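Local coordinates for protein sulfotransferase (Alicyclobacillus acidocaldarius subsp. acidocaldarius, PDB 3RNL) that probably transfers sulfo groups to an acceptor substrate and binds magnesium ions, at residues A[161-175]-A[282-294]. Sequence-based numbering, arbitrary orientation.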
ATOM      1  N   TYR A 161      -4.540  -3.679  12.703  1.00 15.07           N
ATOM      2  CA  TYR A 161      -3.100  -3.806  12.816  1.00 13.91           C
ATOM      3  C   TYR A 161      -2.671  -5.129  12.235  1.00 12.96           C
ATOM      4  O   TYR A 161      -1.710  -5.201  11.468  1.00 15.87           O
ATOM      5  CB  TYR A 161      -2.698  -3.745  14.283  1.00 15.47           C
ATOM      6  CG  TYR A 161      -2.991  -2.407  14.898  1.00 14.00           C
ATOM      7  CD1 TYR A 161      -2.413  -1.251  14.397  1.00 21.35           C
ATOM      8  CD2 TYR A 161      -3.840  -2.300  15.997  1.00 16.60           C
ATOM      9  CE1 TYR A 161      -2.687  -0.013  14.959  1.00 20.30           C
ATOM     10  CE2 TYR A 161      -4.117  -1.073  16.562  1.00 15.62           C
ATOM     11  CZ  TYR A 161      -3.534   0.063  16.049  1.00 15.53           C
ATOM     12  OH  TYR A 161      -3.813   1.285  16.624  1.00 19.10           O
ATOM     13  N   ARG A 162      -3.377  -6.176  12.633  1.00 12.08           N
ATOM     14  CA  ARG A 162      -3.066  -7.527  12.167  1.00 15.44           C
ATOM     15  C   ARG A 162      -3.577  -7.793  10.748  1.00 18.56           C
ATOM     16  O   ARG A 162      -2.833  -8.301   9.907  1.00 15.54           O
ATOM     17  CB  ARG A 162      -3.643  -8.580  13.134  1.00 14.92           C
ATOM     18  CG  ARG A 162      -2.894  -8.709  14.466  1.00 14.35           C
ATOM     19  CD  ARG A 162      -3.672  -9.631  15.440  1.00 18.37           C
ATOM     20  NE  ARG A 162      -2.783 -10.300  16.400  1.00 30.86           N
ATOM     21  CZ  ARG A 162      -2.536  -9.858  17.630  1.00 38.91           C
ATOM     22  NH1 ARG A 162      -3.104  -8.743  18.061  1.00 37.46           N
ATOM     23  NH2 ARG A 162      -1.722 -10.535  18.432  1.00 37.61           N
ATOM     24  N   ALA A 163      -4.836  -7.448  10.472  1.00 12.27           N
ATOM     25  CA  ALA A 163      -5.439  -7.886   9.213  1.00 14.25           C
ATOM     26  C   ALA A 163      -4.682  -7.323   8.011  1.00 12.53           C
ATOM     27  O   ALA A 163      -4.465  -8.013   7.006  1.00 13.72           O
ATOM     28  CB  ALA A 163      -6.913  -7.493   9.145  1.00 16.63           C
ATOM     29  N   VAL A 164      -4.275  -6.066   8.113  1.00 12.31           N
ATOM     30  CA  VAL A 164      -3.613  -5.406   6.987  1.00 11.19           C
ATOM     31  C   VAL A 164      -2.193  -5.945   6.759  1.00 15.40           C
ATOM     32  O   VAL A 164      -1.661  -5.888   5.648  1.00 14.45           O
ATOM     33  CB  VAL A 164      -3.644  -3.862   7.178  1.00 11.00           C
ATOM     34  CG1 VAL A 164      -2.677  -3.159   6.239  1.00 14.10           C
ATOM     35  CG2 VAL A 164      -5.080  -3.366   6.966  1.00 14.54           C
ATOM     36  N   GLY A 165      -1.598  -6.487   7.808  1.00 10.91           N
ATOM     37  CA  GLY A 165      -0.257  -7.046   7.723  1.00  9.92           C
ATOM     38  C   GLY A 165      -0.209  -8.505   7.282  1.00 10.92           C
ATOM     39  O   GLY A 165       0.897  -9.045   7.109  1.00 11.71           O
ATOM     40  N   LEU A 166      -1.351  -9.162   7.063  1.00 11.45           N
ATOM     41  CA  LEU A 166      -1.181 -10.533   6.599  1.00 11.51           C
ATOM     42  C   LEU A 166      -1.176 -10.435   5.081  1.00 13.83           C
ATOM     43  O   LEU A 166      -2.170 -10.708   4.394  1.00 11.98           O
ATOM     44  CB  LEU A 166      -2.395 -11.347   7.064  1.00 14.37           C
ATOM     45  CG  LEU A 166      -2.494 -11.585   8.581  1.00 14.65           C
ATOM     46  CD1 LEU A 166      -3.894 -12.041   9.019  1.00 17.44           C
ATOM     47  CD2 LEU A 166      -1.453 -12.621   8.978  1.00 14.28           C
ATOM     48  N   TYR A 167       0.037 -10.348   4.552  1.00 12.36           N
ATOM     49  CA  TYR A 167       0.212  -9.938   3.165  1.00 11.01           C
ATOM     50  C   TYR A 167       0.004 -11.075   2.189  1.00  9.72           C
ATOM     51  O   TYR A 167      -0.298 -10.832   1.024  1.00 10.68           O
ATOM     52  CB  TYR A 167       1.622  -9.413   2.918  1.00  9.21           C
ATOM     53  CG  TYR A 167       2.067  -8.225   3.748  1.00 11.94           C
ATOM     54  CD1 TYR A 167       1.274  -7.084   3.885  1.00  8.93           C
ATOM     55  CD2 TYR A 167       3.310  -8.239   4.359  1.00 10.17           C
ATOM     56  CE1 TYR A 167       1.732  -5.978   4.639  1.00 10.49           C
ATOM     57  CE2 TYR A 167       3.764  -7.166   5.115  1.00  9.94           C
ATOM     58  CZ  TYR A 167       2.971  -6.037   5.245  1.00 13.24           C
ATOM     59  OH  TYR A 167       3.455  -4.976   5.984  1.00 14.23           O
ATOM     60  N   ALA A 168       0.242 -12.305   2.637  1.00  9.86           N
ATOM     61  CA  ALA A 168       0.416 -13.392   1.675  1.00 11.18           C
ATOM     62  C   ALA A 168      -0.792 -13.518   0.751  1.00 14.08           C
ATOM     63  O   ALA A 168      -0.651 -13.552  -0.477  1.00 12.22           O
ATOM     64  CB  ALA A 168       0.683 -14.718   2.382  1.00 12.88           C
ATOM     65  N   ALA A 169      -1.981 -13.600   1.327  1.00 11.24           N
ATOM     66  CA  ALA A 169      -3.165 -13.778   0.477  1.00 11.65           C
ATOM     67  C   ALA A 169      -3.438 -12.550  -0.392  1.00 11.62           C
ATOM     68  O   ALA A 169      -3.979 -12.669  -1.498  1.00 10.23           O
ATOM     69  CB  ALA A 169      -4.402 -14.109   1.327  1.00 12.62           C
ATOM     70  N   GLN A 170      -3.099 -11.371   0.122  1.00 11.00           N
ATOM     71  CA  GLN A 170      -3.332 -10.127  -0.610  1.00  7.51           C
ATOM     72  C   GLN A 170      -2.429 -10.065  -1.828  1.00 10.05           C
ATOM     73  O   GLN A 170      -2.862  -9.710  -2.922  1.00 10.54           O
ATOM     74  CB  GLN A 170      -3.036  -8.918   0.291  1.00  8.15           C
ATOM     75  CG  GLN A 170      -3.873  -8.931   1.581  1.00 11.04           C
ATOM     76  CD  GLN A 170      -3.477  -7.797   2.530  1.00 16.90           C
ATOM     77  OE1 GLN A 170      -3.261  -6.677   2.097  1.00 23.67           O
ATOM     78  NE2 GLN A 170      -3.404  -8.091   3.825  1.00 18.60           N
ATOM     79  N   VAL A 171      -1.157 -10.386  -1.625  1.00  7.66           N
ATOM     80  CA  VAL A 171      -0.209 -10.402  -2.739  1.00  7.92           C
ATOM     81  C   VAL A 171      -0.560 -11.517  -3.735  1.00  8.23           C
ATOM     82  O   VAL A 171      -0.513 -11.308  -4.969  1.00 10.23           O
ATOM     83  CB  VAL A 171       1.223 -10.568  -2.209  1.00  9.09           C
ATOM     84  CG1 VAL A 171       2.208 -10.763  -3.360  1.00 11.53           C
ATOM     85  CG2 VAL A 171       1.610  -9.338  -1.349  1.00  9.10           C
ATOM     86  N   LYS A 172      -0.947 -12.684  -3.221  1.00  8.33           N
ATOM     87  CA  LYS A 172      -1.320 -13.780  -4.125  1.00  9.15           C
ATOM     88  C   LYS A 172      -2.434 -13.350  -5.077  1.00 10.56           C
ATOM     89  O   LYS A 172      -2.424 -13.689  -6.255  1.00 10.24           O
ATOM     90  CB  LYS A 172      -1.768 -15.022  -3.351  1.00 10.84           C
ATOM     91  CG  LYS A 172      -2.175 -16.175  -4.291  1.00 12.39           C
ATOM     92  CD  LYS A 172      -2.570 -17.420  -3.518  1.00 16.66           C
ATOM     93  CE  LYS A 172      -2.812 -18.619  -4.457  1.00 18.10           C
ATOM     94  NZ  LYS A 172      -4.120 -18.531  -5.198  1.00 16.32           N
ATOM     95  N   ARG A 173      -3.413 -12.615  -4.563  1.00  9.70           N
ATOM     96  CA  ARG A 173      -4.525 -12.185  -5.423  1.00  8.40           C
ATOM     97  C   ARG A 173      -4.013 -11.341  -6.599  1.00 12.14           C
ATOM     98  O   ARG A 173      -4.457 -11.517  -7.732  1.00  9.73           O
ATOM     99  CB  ARG A 173      -5.582 -11.422  -4.602  1.00 10.96           C
ATOM    100  CG  ARG A 173      -6.825 -10.970  -5.387  1.00 10.81           C
ATOM    101  CD  ARG A 173      -7.636 -12.127  -5.997  1.00  9.51           C
ATOM    102  NE  ARG A 173      -7.899 -13.247  -5.083  1.00 12.10           N
ATOM    103  CZ  ARG A 173      -8.897 -13.295  -4.207  1.00 15.77           C
ATOM    104  NH1 ARG A 173      -9.063 -14.380  -3.440  1.00 14.52           N
ATOM    105  NH2 ARG A 173      -9.729 -12.256  -4.087  1.00 12.83           N
ATOM    106  N   TYR A 174      -3.073 -10.428  -6.344  1.00  8.71           N
ATOM    107  CA  TYR A 174      -2.495  -9.636  -7.441  1.00  9.07           C
ATOM    108  C   TYR A 174      -1.663 -10.480  -8.394  1.00 10.22           C
ATOM    109  O   TYR A 174      -1.729 -10.286  -9.618  1.00  9.10           O
ATOM    110  CB  TYR A 174      -1.674  -8.451  -6.924  1.00  8.92           C
ATOM    111  CG  TYR A 174      -2.565  -7.270  -6.611  1.00  7.81           C
ATOM    112  CD1 TYR A 174      -2.825  -6.297  -7.581  1.00 10.12           C
ATOM    113  CD2 TYR A 174      -3.199  -7.159  -5.373  1.00 11.16           C
ATOM    114  CE1 TYR A 174      -3.665  -5.212  -7.307  1.00  8.64           C
ATOM    115  CE2 TYR A 174      -4.041  -6.072  -5.089  1.00  7.18           C
ATOM    116  CZ  TYR A 174      -4.277  -5.114  -6.062  1.00 11.51           C
ATOM    117  OH  TYR A 174      -5.122  -4.051  -5.786  1.00 12.00           O
ATOM    118  N   LEU A 175      -0.862 -11.395  -7.855  1.00  8.11           N
ATOM    119  CA  LEU A 175      -0.073 -12.270  -8.735  1.00 10.58           C
ATOM    120  C   LEU A 175      -0.980 -13.150  -9.581  1.00 11.10           C
ATOM    121  O   LEU A 175      -0.691 -13.401 -10.770  1.00 11.77           O
ATOM    122  CB  LEU A 175       0.887 -13.141  -7.931  1.00  9.35           C
ATOM    123  CG  LEU A 175       1.995 -12.343  -7.225  1.00  9.13           C
ATOM    124  CD1 LEU A 175       2.738 -13.219  -6.233  1.00 12.86           C
ATOM    125  CD2 LEU A 175       2.951 -11.796  -8.261  1.00 14.27           C
ATOM    126  N   PHE A 282       2.906 -14.268  15.598  1.00 14.15           N
ATOM    127  CA  PHE A 282       1.584 -14.219  14.973  1.00 16.00           C
ATOM    128  C   PHE A 282       1.670 -14.207  13.445  1.00 15.38           C
ATOM    129  O   PHE A 282       0.940 -14.939  12.765  1.00 15.80           O
ATOM    130  CB  PHE A 282       0.792 -12.989  15.425  1.00 15.91           C
ATOM    131  CG  PHE A 282      -0.489 -12.794  14.654  1.00 16.17           C
ATOM    132  CD1 PHE A 282      -1.616 -13.540  14.965  1.00 17.00           C
ATOM    133  CD2 PHE A 282      -0.543 -11.902  13.584  1.00 14.33           C
ATOM    134  CE1 PHE A 282      -2.792 -13.377  14.238  1.00 22.29           C
ATOM    135  CE2 PHE A 282      -1.708 -11.734  12.855  1.00 15.20           C
ATOM    136  CZ  PHE A 282      -2.836 -12.481  13.181  1.00 18.37           C
ATOM    137  N   PHE A 283       2.562 -13.373  12.918  1.00 11.59           N
ATOM    138  CA  PHE A 283       2.703 -13.212  11.468  1.00 11.00           C
ATOM    139  C   PHE A 283       3.562 -14.302  10.823  1.00 12.20           C
ATOM    140  O   PHE A 283       3.565 -14.440   9.598  1.00 13.70           O
ATOM    141  CB  PHE A 283       3.325 -11.842  11.136  1.00  9.89           C
ATOM    142  CG  PHE A 283       2.407 -10.672  11.405  1.00 11.35           C
ATOM    143  CD1 PHE A 283       1.252 -10.500  10.665  1.00 11.47           C
ATOM    144  CD2 PHE A 283       2.709  -9.744  12.396  1.00  9.47           C
ATOM    145  CE1 PHE A 283       0.400  -9.409  10.907  1.00 10.45           C
ATOM    146  CE2 PHE A 283       1.864  -8.665  12.648  1.00 11.85           C
ATOM    147  CZ  PHE A 283       0.709  -8.497  11.891  1.00 11.54           C
ATOM    148  N   ALA A 284       4.286 -15.073  11.630  1.00 12.73           N
ATOM    149  CA  ALA A 284       5.291 -15.996  11.085  1.00 14.89           C
ATOM    150  C   ALA A 284       4.775 -16.979  10.022  1.00 17.92           C
ATOM    151  O   ALA A 284       5.418 -17.166   8.984  1.00 17.21           O
ATOM    152  CB  ALA A 284       6.029 -16.734  12.199  1.00 14.43           C
ATOM    153  N   PRO A 285       3.618 -17.620  10.266  1.00 18.15           N
ATOM    154  CA  PRO A 285       3.163 -18.556   9.226  1.00 16.35           C
ATOM    155  C   PRO A 285       2.829 -17.831   7.918  1.00 15.80           C
ATOM    156  O   PRO A 285       3.109 -18.353   6.826  1.00 15.85           O
ATOM    157  CB  PRO A 285       1.908 -19.193   9.841  1.00 18.66           C
ATOM    158  CG  PRO A 285       2.123 -19.037  11.362  1.00 21.41           C
ATOM    159  CD  PRO A 285       2.786 -17.685  11.484  1.00 19.08           C
ATOM    160  N   ASP A 286       2.251 -16.640   8.018  1.00 13.20           N
ATOM    161  CA  ASP A 286       1.921 -15.869   6.818  1.00 14.41           C
ATOM    162  C   ASP A 286       3.191 -15.417   6.107  1.00 16.00           C
ATOM    163  O   ASP A 286       3.260 -15.414   4.873  1.00 14.01           O
ATOM    164  CB  ASP A 286       1.047 -14.663   7.172  1.00 15.17           C
ATOM    165  CG  ASP A 286       0.327 -14.100   5.963  1.00 18.31           C
ATOM    166  OD1 ASP A 286      -0.682 -14.713   5.538  1.00 21.46           O
ATOM    167  OD2 ASP A 286       0.775 -13.060   5.445  1.00 18.75           O
ATOM    168  N   VAL A 287       4.200 -15.029   6.884  1.00 12.92           N
ATOM    169  CA  VAL A 287       5.479 -14.610   6.302  1.00 11.33           C
ATOM    170  C   VAL A 287       6.133 -15.769   5.536  1.00 13.02           C
ATOM    171  O   VAL A 287       6.679 -15.583   4.439  1.00 15.06           O
ATOM    172  CB  VAL A 287       6.442 -14.056   7.386  1.00 12.85           C
ATOM    173  CG1 VAL A 287       7.871 -13.890   6.824  1.00 16.27           C
ATOM    174  CG2 VAL A 287       5.905 -12.729   7.933  1.00 15.21           C
ATOM    175  N   ALA A 288       6.051 -16.974   6.087  1.00 13.13           N
ATOM    176  CA  ALA A 288       6.631 -18.132   5.414  1.00 15.72           C
ATOM    177  C   ALA A 288       5.929 -18.405   4.087  1.00 16.81           C
ATOM    178  O   ALA A 288       6.578 -18.768   3.082  1.00 18.69           O
ATOM    179  CB  ALA A 288       6.609 -19.378   6.318  1.00 22.66           C
ATOM    180  N   ARG A 289       4.610 -18.240   4.075  0.67 15.17           N
ATOM    181  CA  ARG A 289       3.837 -18.388   2.837  0.67 16.15           C
ATOM    182  C   ARG A 289       4.213 -17.317   1.817  0.67 15.32           C
ATOM    183  O   ARG A 289       4.313 -17.581   0.616  0.67 14.40           O
ATOM    184  CB  ARG A 289       2.332 -18.317   3.118  0.67 17.64           C
ATOM    185  CG  ARG A 289       1.786 -19.520   3.899  0.67 19.47           C
ATOM    186  CD  ARG A 289       0.249 -19.537   3.920  0.67 22.66           C
ATOM    187  NE  ARG A 289      -0.327 -18.433   4.687  0.67 25.71           N
ATOM    188  CZ  ARG A 289      -0.609 -18.488   5.986  0.67 27.33           C
ATOM    189  NH1 ARG A 289      -0.368 -19.596   6.675  0.67 25.73           N
ATOM    190  NH2 ARG A 289      -1.135 -17.439   6.598  0.67 29.90           N
ATOM    191  N   LEU A 290       4.410 -16.100   2.309  1.00 11.31           N
ATOM    192  CA  LEU A 290       4.775 -14.980   1.455  1.00 10.83           C
ATOM    193  C   LEU A 290       6.139 -15.207   0.793  1.00 12.30           C
ATOM    194  O   LEU A 290       6.306 -14.893  -0.392  1.00 12.09           O
ATOM    195  CB  LEU A 290       4.769 -13.675   2.274  1.00 10.14           C
ATOM    196  CG  LEU A 290       5.162 -12.378   1.560  1.00 11.43           C
ATOM    197  CD1 LEU A 290       4.122 -12.047   0.504  1.00 13.35           C
ATOM    198  CD2 LEU A 290       5.282 -11.223   2.589  1.00 13.03           C
ATOM    199  N   GLU A 291       7.112 -15.731   1.547  1.00 12.64           N
ATOM    200  CA  GLU A 291       8.445 -16.002   0.991  1.00 13.74           C
ATOM    201  C   GLU A 291       8.345 -16.851  -0.272  1.00 18.66           C
ATOM    202  O   GLU A 291       8.976 -16.564  -1.301  1.00 17.56           O
ATOM    203  CB  GLU A 291       9.327 -16.740   2.008  1.00 16.14           C
ATOM    204  CG  GLU A 291       9.775 -15.882   3.172  1.00 17.14           C
ATOM    205  CD  GLU A 291      10.683 -16.632   4.137  1.00 23.51           C
ATOM    206  OE1 GLU A 291      10.509 -17.861   4.304  1.00 24.11           O
ATOM    207  OE2 GLU A 291      11.575 -15.984   4.724  1.00 26.50           O
ATOM    208  N   ALA A 292       7.547 -17.907  -0.185  1.00 15.98           N
ATOM    209  CA  ALA A 292       7.374 -18.813  -1.322  1.00 17.95           C
ATOM    210  C   ALA A 292       6.656 -18.131  -2.489  1.00 16.65           C
ATOM    211  O   ALA A 292       6.924 -18.429  -3.660  1.00 19.16           O
ATOM    212  CB  ALA A 292       6.614 -20.059  -0.895  1.00 21.99           C
ATOM    213  N   LEU A 293       5.735 -17.224  -2.176  0.54 14.28           N
ATOM    214  CA  LEU A 293       4.989 -16.511  -3.217  0.54 14.71           C
ATOM    215  C   LEU A 293       5.877 -15.553  -4.002  0.54 17.75           C
ATOM    216  O   LEU A 293       5.834 -15.525  -5.230  0.54 18.96           O
ATOM    217  CB  LEU A 293       3.813 -15.719  -2.623  0.54 13.27           C
ATOM    218  CG  LEU A 293       2.530 -16.485  -2.298  0.54 16.13           C
ATOM    219  CD1 LEU A 293       1.558 -15.611  -1.523  0.54 15.54           C
ATOM    220  CD2 LEU A 293       1.877 -17.008  -3.583  0.54 16.19           C
ATOM    221  N   ILE A 294       6.666 -14.758  -3.286  1.00 13.40           N
ATOM    222  CA  ILE A 294       7.484 -13.717  -3.919  1.00 12.41           C
ATOM    223  C   ILE A 294       8.922 -14.136  -4.213  1.00 15.53           C
ATOM    224  O   ILE A 294       9.724 -13.322  -4.674  1.00 18.93           O
ATOM    225  CB  ILE A 294       7.465 -12.386  -3.123  1.00 12.58           C
ATOM    226  CG1 ILE A 294       8.197 -12.525  -1.787  1.00 17.00           C
ATOM    227  CG2 ILE A 294       6.012 -11.927  -2.890  1.00 16.87           C
ATOM    228  CD1 ILE A 294       8.354 -11.191  -1.035  1.00 20.72           C
TER
HETATM  229  O   HOH W   1       2.555 -11.329   6.675  1.00 28.24           O
HETATM  230  O   HOH W   2      -2.600 -13.811   4.102  1.00 18.32           O
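Helix 167-175 runs beside helix 282-294 in nearly the same direction. Their axes come within 8.6 Å at an angle of 25°. The backbones are closest where A168 CA lies 4.6 Å from L290 CA. The methyl of A168 is a knob in the hole formed by D286, R289, L290 and L293.

D286 meets the first turn of helix 167-175. Its CG is anti to its own backbone N (chi1 -162°), which carries the carboxylate across to the partner helix. There A168 N gives OD2 of D286 a nearly straight hydrogen bond of 3.0 Å on the syn side, 19° out of the carboxylate plane. One water joins OD2 to G165 O; a second joins OD1 to L166 O and A169 N. In one of its two conformers, R289 NH2 reaches the anti lone pair of D286 OD1 in a salt bridge within the same helix. A leucine in place of D286 would probably leave A168 N without its acceptor and break both water bridges.

Before the helix, R162 extends over one face of the F282 ring. Its CD makes a CH-pi contact 3.9 Å from the F282 ring centroid, and its guanidinium a cation-pi contact, standing almost upright on the ring. L166 CD2 packs 3.7 Å from D286 CB and also touches both phenylalanines. Farther along, L290 CD1 meets V171 CG2, and in one conformer L293 CD1 lies against K172 CB.

The pair flanks the parallel sheet of this alpha-beta-alpha sandwich: Y167 and L290 both touch L116 of strand 111-116, and F283 reaches P119 of helix 119-132.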